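Local coordinates for protein putative oxidoreductase FAD-binding subunit (Sulfolobus tokodaii, PDB 4ZOH) that binds flavin-adenine dinucleotide as the flavoprotein subunit of a putative oxidoreductase and probably passes electrons within a molybdopterin-dependent enzyme complex, at residues Val189-Leu194 and Lys269-Thr274; Glu170-Ser175 and Asp204-Leu209; Ser60-Asp65 and Ser83-Leu88. One frame throughout, in Å; residues are numbered along the deposited sequence.

Overall arrangement
Contact 3 comes first along the chain, joining 60-65 to 83-88 within the FAD-binding family region. Contacts 1 and 2 follow and interlace, their segments alternating, and both are built on the four-stranded antiparallel sheet of the C-terminal region. Their centres are about 9 Å apart: strand 189-198, packed against helix 257-276 in contact 1, is flanked in the sheet by strands 173-179 and 201-210, which supply contact 2. Contact 3 involves the edge strand 62-64 of the five-stranded sheet, its centre about 21 Å from that of contact 1 and 16 Å from that of contact 2. Leu87 bridges the two regions, packing on Ala192, Leu194 and Phe174, so the flavin-binding part and the C-terminal sheet meet directly.

Contact 1: residues Val189-Leu194 and Lys269-Thr274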
loop_
_atom_site.group_PDB
_atom_site.type_symbol
_atom_site.label_atom_id
_atom_site.label_comp_id
_atom_site.label_asym_id
_atom_site.label_seq_id
_atom_site.Cartn_x
_atom_site.Cartn_y
_atom_site.Cartn_z
ATOM N N VAL B 189 -45.118 12.356 14.584
ATOM C CA VAL B 189 -46.037 12.682 15.681
ATOM C C VAL B 189 -45.808 11.645 16.809
ATOM O O VAL B 189 -45.672 10.462 16.533
ATOM C CB VAL B 189 -47.513 12.639 15.209
ATOM C CG1 VAL B 189 -48.403 12.912 16.415
ATOM C CG2 VAL B 189 -47.791 13.668 14.080
ATOM N N GLY B 190 -45.744 12.083 18.048
ATOM C CA GLY B 190 -45.740 11.129 19.157
ATOM C C GLY B 190 -46.833 11.399 20.180
ATOM O O GLY B 190 -47.001 12.534 20.618
ATOM N N VAL B 191 -47.560 10.339 20.570
ATOM C CA VAL B 191 -48.613 10.456 21.606
ATOM C C VAL B 191 -48.381 9.425 22.726
ATOM O O VAL B 191 -48.326 8.194 22.464
ATOM C CB VAL B 191 -50.064 10.332 21.057
ATOM C CG1 VAL B 191 -51.095 10.633 22.182
ATOM C CG2 VAL B 191 -50.311 11.244 19.861
ATOM N N ALA B 192 -48.166 9.960 23.930
ATOM C CA ALA B 192 -47.976 9.161 25.131
ATOM C C ALA B 192 -49.191 9.196 26.052
ATOM O O ALA B 192 -49.592 10.279 26.503
ATOM C CB ALA B 192 -46.749 9.611 25.925
ATOM N N LEU B 193 -49.720 8.019 26.360
ATOM C CA LEU B 193 -50.930 7.957 27.168
ATOM C C LEU B 193 -50.695 7.171 28.468
ATOM O O LEU B 193 -50.072 6.095 28.453
ATOM C CB LEU B 193 -52.070 7.294 26.373
ATOM C CG LEU B 193 -53.493 7.434 27.003
ATOM C CD1 LEU B 193 -54.540 7.680 25.928
ATOM C CD2 LEU B 193 -53.830 6.148 27.749
ATOM N N LEU B 194 -51.221 7.731 29.556
ATOM C CA LEU B 194 -51.435 6.998 30.814
ATOM C C LEU B 194 -52.884 7.163 31.300
ATOM O O LEU B 194 -53.438 8.273 31.315
ATOM C CB LEU B 194 -50.538 7.526 31.895
ATOM C CG LEU B 194 -49.163 6.889 32.043
ATOM C CD1 LEU B 194 -48.308 7.896 32.762
ATOM C CD2 LEU B 194 -49.268 5.589 32.831
ATOM N N LYS B 269 -56.343 8.131 19.244
ATOM C CA LYS B 269 -57.270 6.990 19.224
ATOM C C LYS B 269 -56.527 5.665 19.403
ATOM O O LYS B 269 -57.003 4.789 20.170
ATOM C CB LYS B 269 -58.156 6.988 17.962
ATOM C CG LYS B 269 -59.278 5.991 17.990
ATOM C CD LYS B 269 -60.140 6.103 16.725
ATOM C CE LYS B 269 -61.045 4.884 16.601
ATOM N NZ LYS B 269 -62.147 5.070 15.634
ATOM N N ARG B 270 -55.404 5.486 18.662
ATOM C CA ARG B 270 -54.593 4.223 18.750
ATOM C C ARG B 270 -54.116 4.046 20.222
ATOM O O ARG B 270 -54.226 2.982 20.772
ATOM C CB ARG B 270 -53.386 4.286 17.822
ATOM C CG ARG B 270 -53.702 4.041 16.360
ATOM C CD ARG B 270 -52.512 4.441 15.489
ATOM N NE ARG B 270 -52.721 3.851 14.170
ATOM C CZ ARG B 270 -51.790 3.599 13.247
ATOM N NH1 ARG B 270 -50.494 3.878 13.452
ATOM N NH2 ARG B 270 -52.176 3.036 12.109
ATOM N N ALA B 271 -53.734 5.146 20.864
ATOM C CA ALA B 271 -53.213 5.136 22.253
ATOM C C ALA B 271 -54.269 4.686 23.282
ATOM O O ALA B 271 -54.017 3.726 24.050
ATOM C CB ALA B 271 -52.650 6.492 22.595
ATOM N N ILE B 272 -55.458 5.316 23.250
ATOM C CA ILE B 272 -56.572 4.936 24.136
ATOM C C ILE B 272 -56.866 3.444 23.939
ATOM O O ILE B 272 -56.817 2.655 24.890
ATOM C CB ILE B 272 -57.811 5.831 23.860
ATOM C CG1 ILE B 272 -57.447 7.282 23.933
ATOM C CG2 ILE B 272 -58.925 5.614 24.858
ATOM C CD1 ILE B 272 -58.488 8.167 23.292
ATOM N N ILE B 273 -57.076 3.038 22.692
ATOM C CA ILE B 273 -57.466 1.651 22.399
ATOM C C ILE B 273 -56.391 0.622 22.754
ATOM O O ILE B 273 -56.706 -0.494 23.222
ATOM C CB ILE B 273 -57.955 1.455 20.947
ATOM C CG1 ILE B 273 -59.345 2.134 20.725
ATOM C CG2 ILE B 273 -57.995 -0.023 20.527
ATOM C CD1 ILE B 273 -59.780 2.176 19.249
ATOM N N THR B 274 -55.134 0.974 22.495
ATOM C CA THR B 274 -54.038 0.096 22.871
ATOM C C THR B 274 -53.938 -0.014 24.402
ATOM O O THR B 274 -53.941 -1.112 24.903
ATOM C CB THR B 274 -52.712 0.574 22.252
ATOM O OG1 THR B 274 -52.824 0.449 20.839
ATOM C CG2 THR B 274 -51.492 -0.285 22.780
#
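Leu193 and Ala271 meet where helix 257-276 packs on one face of the four-stranded antiparallel sheet of the CO dehydrogenase flavoprotein C-terminal domain. Strand and helix segments run 8.3 Å apart at closest approach, with an angle of 30° between their directions. Alanine suits the meeting point because a single methyl lets the backbones come near: the CA atoms of Leu193 and Ala271 are 6.1 Å apart, and Leu193 CB lies 3.9 Å from Ala271 CB. Beyond it, the leucine branch swings past the helix. With CG anti to the backbone N (chi1 -168°), CD1 reaches Ile272, whose side chain it crosses obliquely. Val191 gives looser support, its CG1 4.4 Å from Ala271 CB, while its beta-branched shape suits an extended strand. Ile207 of the adjacent strand touches both Val191 and Leu193, completing the apolar layer.

The solvent side is quite different: Lys269, directed away from the strand, and Ile273 are exposed. On the flank beside strand 173-179, Thr274 and Arg270 pack on Gln177, and Arg270 NH2 forms a salt bridge to an acidic side chain of another protein chain. Thr274 OG1 turns back to its own helix, 2.9 Å from Arg270 O, whereas the tightest apolar touch of the buried side is Leu193 CD1 against Ile272 CG1, at 3.5 Å.

Contact 2: residues Glu170-Ser175 and Asp204-Leu209; sequences EGYKFS and DVRIGL
Asp204 OD2 is gripped by two donors, Tyr172 from across the contact and Arg206 from its own strand. The cluster spans three neighbouring strands of the antiparallel sheet of the C-terminal region: Tyr172 lies at the entrance to strand 173-179, Asp204 and Arg206 belong to strand 201-210, and strand 189-198 runs between the two. A long aromatic side chain suits such a span, since it can rest on Leu194 and Lys196 of the intervening strand and still bring its hydroxyl to the carboxylate.

Tyr172 OH donates to Asp204 OD2 in a very short bond of 2.5 Å. The acceptor sits at the ring edge, near the ring plane, while the planes of ring and carboxylate stand 85° apart. With chi1 at -173°, the carboxylate of Asp204 extends away from its backbone N and toward the tyrosine.

Arg206 NE makes the second bond, a salt bridge of 2.9 Å to Asp204 OD2 that is almost straight, with 175° at the hydrogen. It uses the syn side of the oxygen but rises out of the carboxylate plane, whereas the oxygen lies within the guanidinium plane. Arginine suits this place because it can bind on two sides: its NH1 also bonds Ala125 O and makes a salt bridge with Asp127. The positive charge would favour an ionised aspartate. Phe169 meets the Tyr172 ring edge-to-face, which probably limits its freedom to swing. The hydroxyl bond brings Asp204 OD2 to 3.4 Å from Tyr172 CZ.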
loop_
_atom_site.group_PDB
_atom_site.type_symbol
_atom_site.label_atom_id
_atom_site.label_comp_id
_atom_site.label_asym_id
_atom_site.label_seq_id
_atom_site.Cartn_x
_atom_site.Cartn_y
_atom_site.Cartn_z
ATOM N N GLU B 170 -48.717 2.650 39.457
ATOM C CA GLU B 170 -49.112 1.235 39.587
ATOM C C GLU B 170 -50.583 1.003 39.219
ATOM O O GLU B 170 -51.431 1.818 39.542
ATOM C CB GLU B 170 -48.848 0.735 41.006
ATOM C CG GLU B 170 -47.368 0.494 41.272
ATOM C CD GLU B 170 -47.051 0.328 42.743
ATOM O OE1 GLU B 170 -47.793 -0.429 43.416
ATOM O OE2 GLU B 170 -46.067 0.950 43.233
ATOM N N GLY B 171 -50.867 -0.126 38.578
ATOM C CA GLY B 171 -52.189 -0.393 37.996
ATOM C C GLY B 171 -52.643 0.494 36.803
ATOM O O GLY B 171 -53.777 0.309 36.283
ATOM N N TYR B 172 -51.794 1.446 36.361
ATOM C CA TYR B 172 -52.151 2.263 35.217
ATOM C C TYR B 172 -51.991 1.494 33.935
ATOM O O TYR B 172 -51.188 0.583 33.884
ATOM C CB TYR B 172 -51.327 3.521 35.115
ATOM C CG TYR B 172 -51.818 4.653 35.923
ATOM C CD1 TYR B 172 -51.826 4.585 37.323
ATOM C CD2 TYR B 172 -52.214 5.828 35.300
ATOM C CE1 TYR B 172 -52.250 5.676 38.081
ATOM C CE2 TYR B 172 -52.595 6.926 36.027
ATOM C CZ TYR B 172 -52.632 6.838 37.421
ATOM O OH TYR B 172 -53.065 7.934 38.151
ATOM N N LYS B 173 -52.776 1.864 32.917
ATOM C CA LYS B 173 -52.618 1.321 31.566
ATOM C C LYS B 173 -51.899 2.407 30.757
ATOM O O LYS B 173 -51.934 3.548 31.147
ATOM C CB LYS B 173 -53.979 0.960 30.947
ATOM C CG LYS B 173 -54.911 0.091 31.832
ATOM C CD LYS B 173 -54.632 -1.397 31.771
ATOM C CE LYS B 173 -55.721 -2.107 30.966
ATOM N NZ LYS B 173 -55.194 -3.039 29.909
ATOM N N PHE B 174 -51.237 2.067 29.648
ATOM C CA PHE B 174 -50.358 3.056 28.952
ATOM C C PHE B 174 -50.112 2.612 27.524
ATOM O O PHE B 174 -50.316 1.426 27.166
ATOM C CB PHE B 174 -49.016 3.332 29.698
ATOM C CG PHE B 174 -48.222 2.083 30.003
ATOM C CD1 PHE B 174 -47.311 1.552 29.063
ATOM C CD2 PHE B 174 -48.387 1.425 31.218
ATOM C CE1 PHE B 174 -46.619 0.370 29.337
ATOM C CE2 PHE B 174 -47.695 0.235 31.494
ATOM C CZ PHE B 174 -46.818 -0.299 30.550
ATOM N N SER B 175 -49.720 3.575 26.710
ATOM C CA SER B 175 -49.326 3.337 25.316
ATOM C C SER B 175 -48.485 4.526 24.836
ATOM O O SER B 175 -48.804 5.670 25.150
ATOM C CB SER B 175 -50.550 3.181 24.409
ATOM O OG SER B 175 -50.139 2.780 23.108
ATOM N N ASP B 204 -58.118 8.389 36.184
ATOM C CA ASP B 204 -57.086 9.411 35.805
ATOM C C ASP B 204 -56.735 9.195 34.330
ATOM O O ASP B 204 -56.827 8.068 33.829
ATOM C CB ASP B 204 -55.878 9.235 36.708
ATOM C CG ASP B 204 -54.795 10.333 36.547
ATOM O OD1 ASP B 204 -55.016 11.466 36.053
ATOM O OD2 ASP B 204 -53.674 10.038 36.997
ATOM N N VAL B 205 -56.464 10.271 33.608
ATOM C CA VAL B 205 -55.964 10.135 32.241
ATOM C C VAL B 205 -54.917 11.217 31.958
ATOM O O VAL B 205 -55.061 12.339 32.408
ATOM C CB VAL B 205 -57.080 10.077 31.192
ATOM C CG1 VAL B 205 -57.917 11.359 31.233
ATOM C CG2 VAL B 205 -56.516 9.768 29.798
ATOM N N ARG B 206 -53.815 10.842 31.295
ATOM C CA ARG B 206 -52.786 11.831 30.922
ATOM C C ARG B 206 -52.329 11.587 29.506
ATOM O O ARG B 206 -52.036 10.451 29.119
ATOM C CB ARG B 206 -51.611 11.770 31.895
ATOM C CG ARG B 206 -51.973 12.054 33.340
ATOM C CD ARG B 206 -51.454 10.912 34.187
ATOM N NE ARG B 206 -51.462 11.189 35.608
ATOM C CZ ARG B 206 -50.581 11.923 36.281
ATOM N NH1 ARG B 206 -49.538 12.508 35.691
ATOM N NH2 ARG B 206 -50.738 12.079 37.591
ATOM N N ILE B 207 -52.331 12.653 28.721
ATOM C CA ILE B 207 -51.984 12.561 27.306
ATOM C C ILE B 207 -50.892 13.565 26.917
ATOM O O ILE B 207 -51.069 14.801 27.089
ATOM C CB ILE B 207 -53.214 12.698 26.426
ATOM C CG1 ILE B 207 -54.251 11.652 26.849
ATOM C CG2 ILE B 207 -52.801 12.493 24.982
ATOM C CD1 ILE B 207 -55.546 11.651 26.069
ATOM N N GLY B 208 -49.727 13.050 26.479
ATOM C CA GLY B 208 -48.633 13.972 26.081
ATOM C C GLY B 208 -48.386 13.962 24.576
ATOM O O GLY B 208 -48.432 12.912 23.934
ATOM N N LEU B 209 -48.141 15.145 24.022
ATOM C CA LEU B 209 -47.891 15.268 22.619
ATOM C C LEU B 209 -46.488 15.817 22.390
ATOM O O LEU B 209 -46.087 16.860 22.922
ATOM C CB LEU B 209 -48.923 16.183 21.936
ATOM C CG LEU B 209 -50.444 15.956 21.997
ATOM C CD1 LEU B 209 -51.113 17.025 21.126
ATOM C CD2 LEU B 209 -50.885 14.535 21.637
#

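Contact 3: residues Ser60-Asp65 and Ser83-Leu88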
loop_
_atom_site.group_PDB
_atom_site.type_symbol
_atom_site.label_atom_id
_atom_site.label_comp_id
_atom_site.label_asym_id
_atom_site.label_seq_id
_atom_site.Cartn_x
_atom_site.Cartn_y
_atom_site.Cartn_z
ATOM N N SER B 60 -26.049 6.833 37.141
ATOM C CA SER B 60 -26.834 5.927 36.378
ATOM C C SER B 60 -27.531 4.950 37.326
ATOM O O SER B 60 -26.861 4.188 38.019
ATOM C CB SER B 60 -25.940 5.214 35.367
ATOM O OG SER B 60 -26.669 4.150 34.839
ATOM N N TYR B 61 -28.865 4.980 37.371
ATOM C CA TYR B 61 -29.650 4.150 38.329
ATOM C C TYR B 61 -31.165 4.285 38.147
ATOM O O TYR B 61 -31.627 5.350 37.800
ATOM C CB TYR B 61 -29.280 4.525 39.761
ATOM C CG TYR B 61 -29.515 5.980 40.084
ATOM C CD1 TYR B 61 -30.780 6.422 40.493
ATOM C CD2 TYR B 61 -28.480 6.929 40.027
ATOM C CE1 TYR B 61 -31.024 7.775 40.785
ATOM C CE2 TYR B 61 -28.718 8.292 40.359
ATOM C CZ TYR B 61 -30.013 8.688 40.735
ATOM O OH TYR B 61 -30.326 10.003 41.059
ATOM N N ILE B 62 -31.916 3.206 38.346
ATOM C CA ILE B 62 -33.408 3.294 38.455
ATOM C C ILE B 62 -33.765 2.969 39.912
ATOM O O ILE B 62 -33.527 1.868 40.347
ATOM C CB ILE B 62 -34.196 2.290 37.526
ATOM C CG1 ILE B 62 -33.861 2.411 36.009
ATOM C CG2 ILE B 62 -35.698 2.411 37.751
ATOM C CD1 ILE B 62 -33.837 3.837 35.519
ATOM N N THR B 63 -34.295 3.926 40.671
ATOM C CA THR B 63 -34.687 3.628 42.053
ATOM C C THR B 63 -36.192 3.910 42.269
ATOM O O THR B 63 -36.656 5.002 41.971
ATOM C CB THR B 63 -33.848 4.436 43.078
ATOM O OG1 THR B 63 -32.471 4.179 42.836
ATOM C CG2 THR B 63 -34.128 3.993 44.499
ATOM N N LYS B 64 -36.909 2.919 42.801
ATOM C CA LYS B 64 -38.276 3.075 43.315
ATOM C C LYS B 64 -38.234 3.466 44.795
ATOM O O LYS B 64 -37.905 2.655 45.641
ATOM C CB LYS B 64 -39.074 1.786 43.109
ATOM C CG LYS B 64 -40.589 1.932 43.098
ATOM C CD LYS B 64 -41.166 0.571 42.721
ATOM C CE LYS B 64 -42.683 0.484 42.877
ATOM N NZ LYS B 64 -43.264 -0.408 41.828
ATOM N N ASP B 65 -38.560 4.727 45.062
ATOM C CA ASP B 65 -38.399 5.402 46.353
ATOM C C ASP B 65 -39.798 5.841 46.833
ATOM O O ASP B 65 -40.212 6.995 46.647
ATOM C CB ASP B 65 -37.435 6.605 46.164
ATOM C CG ASP B 65 -37.037 7.321 47.489
ATOM O OD1 ASP B 65 -36.262 8.309 47.394
ATOM O OD2 ASP B 65 -37.467 6.937 48.602
ATOM N N SER B 83 -36.579 -1.614 32.277
ATOM C CA SER B 83 -36.887 -1.539 33.686
ATOM C C SER B 83 -38.374 -1.344 34.140
ATOM O O SER B 83 -38.652 -0.927 35.280
ATOM C CB SER B 83 -35.975 -0.519 34.308
ATOM O OG SER B 83 -36.440 0.735 33.987
ATOM N N SER B 84 -39.331 -1.702 33.304
ATOM C CA SER B 84 -40.746 -1.776 33.801
ATOM C C SER B 84 -41.342 -0.495 34.447
ATOM O O SER B 84 -42.213 -0.582 35.301
ATOM C CB SER B 84 -40.927 -3.016 34.706
ATOM O OG SER B 84 -40.687 -4.199 33.932
ATOM N N ILE B 85 -40.871 0.689 34.061
ATOM C CA ILE B 85 -41.569 1.893 34.455
ATOM C C ILE B 85 -42.736 2.082 33.499
ATOM O O ILE B 85 -42.512 2.097 32.239
ATOM C CB ILE B 85 -40.686 3.123 34.423
ATOM C CG1 ILE B 85 -39.376 2.827 35.202
ATOM C CG2 ILE B 85 -41.469 4.373 34.907
ATOM C CD1 ILE B 85 -38.490 4.048 35.340
ATOM N N PRO B 86 -43.986 2.178 34.056
ATOM C CA PRO B 86 -45.169 2.337 33.232
ATOM C C PRO B 86 -45.018 3.532 32.301
ATOM O O PRO B 86 -44.564 4.573 32.745
ATOM C CB PRO B 86 -46.275 2.568 34.284
ATOM C CG PRO B 86 -45.846 1.687 35.430
ATOM C CD PRO B 86 -44.342 1.902 35.470
ATOM N N LEU B 87 -45.402 3.351 31.027
ATOM C CA LEU B 87 -45.220 4.366 29.919
ATOM C C LEU B 87 -43.746 4.694 29.507
ATOM O O LEU B 87 -43.407 4.676 28.318
ATOM C CB LEU B 87 -45.992 5.675 30.177
ATOM C CG LEU B 87 -45.927 6.692 29.062
ATOM C CD1 LEU B 87 -46.568 6.182 27.773
ATOM C CD2 LEU B 87 -46.556 8.016 29.447
ATOM N N LEU B 88 -42.941 5.059 30.492
ATOM C CA LEU B 88 -41.612 5.575 30.274
ATOM C C LEU B 88 -40.676 4.531 29.605
ATOM O O LEU B 88 -39.985 4.847 28.648
ATOM C CB LEU B 88 -41.013 6.138 31.595
ATOM C CG LEU B 88 -39.701 6.944 31.325
ATOM C CD1 LEU B 88 -40.053 8.129 30.429
ATOM C CD2 LEU B 88 -38.969 7.443 32.579
#
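Ile62 meets the loop 83-88 with two branches of its side chain, each on a different partner. CG1 lies 3.7 Å from Ser83 OG, a van der Waals touch and not a bond, while CG2 packs against Ile85 CD1 at 4.0 Å. The two isoleucines meet at a slant, and each suits its place differently: beta-branched Ile62 fits the extended strand and offers two carbons to the loop, whereas Ile85 stretches an extended chain out to its terminal methyl. In Ile62 the CG1 branch is anti to the carbonyl carbon (chi1 -57°), leaving CG2 anti to the backbone N and turned to Ile85. Cut back to an alanine here, the side chain of Ile62 would lose both branches, which is likely to leave the Ile85 methyl with a gap before it and the flank of Ser83, at OG, with less cover.

Ser83 itself is fixed from the helix just before it. Its hydroxyl is hydrogen-bonded to Ile80 O at the end of helix 77-81, so a small polar residue can satisfy a helix-end carbonyl and still present its flank to an isoleucine. Ile85 is steadied by a bond between its backbone N and Ser89 OG, and it also rests on Tyr69. On the strand side, Ile71 and Thr75 pack against Ile62, and backbone bonds of Tyr61 with Gly72 and Thr63 with Lys70 tie the strand to strand 68-72.

Further along the loop, Leu88 N bonds Pro86 O at 2.8 Å, closing a classic gamma turn round Leu87, the N-cap of helix 88-93. The whole joins an edge strand of the five-stranded antiparallel sheet to an interhelical loop, with the side chain of Ile62 about 14 Å from the bound FAD, within the FAD-binding domain of the molybdopterin dehydrogenase family.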